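Local coordinates for capsid protein (Infectious hypodermal and hematopoietic necrosis virus, PDB 3N7X) that forms the icosahedral shell of a shrimp densovirus from sixty copies of a beta-barrel subunit and binds calcium ions, at residues K100-K103 with S104-T108. Residues are numbered along the deposited sequence; the frame is centred on the assembly and turned at random.
Sequences KMVK and SMMKT
The carbonyl oxygen V102 O accepts the hydrogen bond of M106 N at 2.8 Å. One residue on, K107 N reaches K103 O at 2.9 Å. These are ordinary i to i+4 bonds, yet the turn before them illustrates how a helix can open and let water take over two such bonds. Neither S104 N nor M105 N bonds directly to the carbonyl four residues back: S104 N is 5.0 Å from K100 O, and M105 N is 5.8 Å from M101 O. A water enters each gap. The first lies 3.0 Å from both K100 O and S104 N, donating to the carbonyl and accepting from the amide; the second joins M101 O to M105 N in the same manner. Beyond the kink T108 N returns to S104 O, which also receives a weak bond from T108 OG1.

On the buried side, the side chains of V102 and M106 cross at a slant, V102 CG2 lying 4.1 Å from M106 SD. M106 CG, anti to its own carbonyl carbon (chi1 -75°), comes within 3.2 Å of V102 O, and the chain then leads away to L293 and V295 of strand 281-296. M101 and V102 pack on M105 of a second subunit, S104 and M105 on its M101. Helix 97-109 thus meets its own barrel through M106 and the neighbour through M101 and M105, while two waters satisfy the amides and carbonyls of the opened turn.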
loop_
_atom_site.group_PDB
_atom_site.type_symbol
_atom_site.label_atom_id
_atom_site.label_comp_id
_atom_site.label_asym_id
_atom_site.label_seq_id
_atom_site.Cartn_x
_atom_site.Cartn_y
_atom_site.Cartn_z
ATOM N N LYS A 100 34.497 82.612 -46.326
ATOM C CA LYS A 100 35.765 83.251 -46.634
ATOM C C LYS A 100 36.980 82.367 -46.352
ATOM O O LYS A 100 37.901 82.289 -47.164
ATOM C CB LYS A 100 35.878 84.551 -45.842
ATOM C CG LYS A 100 37.113 85.375 -46.137
ATOM C CD LYS A 100 37.088 86.652 -45.316
ATOM C CE LYS A 100 38.318 87.519 -45.560
ATOM N NZ LYS A 100 38.286 88.765 -44.728
ATOM N N MET A 101 36.974 81.693 -45.209
ATOM C CA MET A 101 38.093 80.845 -44.823
ATOM C C MET A 101 38.222 79.514 -45.551
ATOM O O MET A 101 39.284 78.895 -45.498
ATOM C CB MET A 101 38.038 80.574 -43.324
ATOM C CG MET A 101 38.018 81.828 -42.477
ATOM S SD MET A 101 39.564 82.721 -42.571
ATOM C CE MET A 101 40.364 82.112 -41.143
ATOM N N VAL A 102 37.163 79.059 -46.216
ATOM C CA VAL A 102 37.226 77.781 -46.927
ATOM C C VAL A 102 36.982 77.934 -48.416
ATOM O O VAL A 102 37.001 76.957 -49.160
ATOM C CB VAL A 102 36.195 76.771 -46.386
ATOM C CG1 VAL A 102 36.488 76.470 -44.933
ATOM C CG2 VAL A 102 34.784 77.317 -46.549
ATOM N N LYS A 103 36.746 79.169 -48.834
ATOM C CA LYS A 103 36.489 79.501 -50.227
ATOM C C LYS A 103 37.521 78.891 -51.178
ATOM O O LYS A 103 37.173 78.233 -52.161
ATOM C CB LYS A 103 36.488 81.021 -50.358
ATOM C CG LYS A 103 36.262 81.588 -51.738
ATOM C CD LYS A 103 36.400 83.095 -51.625
ATOM C CE LYS A 103 36.239 83.815 -52.936
ATOM N NZ LYS A 103 36.564 85.254 -52.725
ATOM N N SER A 104 38.794 79.101 -50.874
ATOM C CA SER A 104 39.860 78.598 -51.723
ATOM C C SER A 104 39.859 77.075 -51.826
ATOM O O SER A 104 39.994 76.511 -52.916
ATOM C CB SER A 104 41.208 79.088 -51.198
ATOM O OG SER A 104 42.202 78.969 -52.199
ATOM N N MET A 105 39.714 76.411 -50.686
ATOM C CA MET A 105 39.698 74.958 -50.656
ATOM C C MET A 105 38.484 74.423 -51.421
ATOM O O MET A 105 38.598 73.467 -52.187
ATOM C CB MET A 105 39.677 74.472 -49.211
ATOM C CG MET A 105 40.213 73.068 -49.030
ATOM S SD MET A 105 40.045 72.493 -47.330
ATOM C CE MET A 105 41.219 73.539 -46.528
ATOM N N MET A 106 37.325 75.041 -51.209
ATOM C CA MET A 106 36.102 74.641 -51.897
ATOM C C MET A 106 36.315 74.695 -53.392
ATOM O O MET A 106 36.077 73.729 -54.110
ATOM C CB MET A 106 34.967 75.608 -51.610
ATOM C CG MET A 106 34.337 75.506 -50.275
ATOM S SD MET A 106 33.091 76.792 -50.229
ATOM C CE MET A 106 31.887 76.169 -51.429
ATOM N N LYS A 107 36.729 75.872 -53.840
ATOM C CA LYS A 107 36.957 76.143 -55.242
ATOM C C LYS A 107 37.820 75.104 -55.927
ATOM O O LYS A 107 37.484 74.615 -57.003
ATOM C CB LYS A 107 37.614 77.516 -55.398
ATOM C CG LYS A 107 37.988 77.861 -56.836
ATOM C CD LYS A 107 38.854 79.112 -56.912
ATOM C CE LYS A 107 40.171 78.920 -56.164
ATOM N NZ LYS A 107 41.072 80.115 -56.245
ATOM N N THR A 108 38.931 74.760 -55.295
ATOM C CA THR A 108 39.863 73.822 -55.890
ATOM C C THR A 108 39.629 72.337 -55.668
ATOM O O THR A 108 39.795 71.543 -56.590
ATOM C CB THR A 108 41.290 74.139 -55.429
ATOM O OG1 THR A 108 41.598 75.501 -55.751
ATOM C CG2 THR A 108 42.287 73.216 -56.110
HETATM O O HOH W 1 39.808 80.378 -48.355
HETATM O O HOH W 2 40.481 77.738 -48.004
#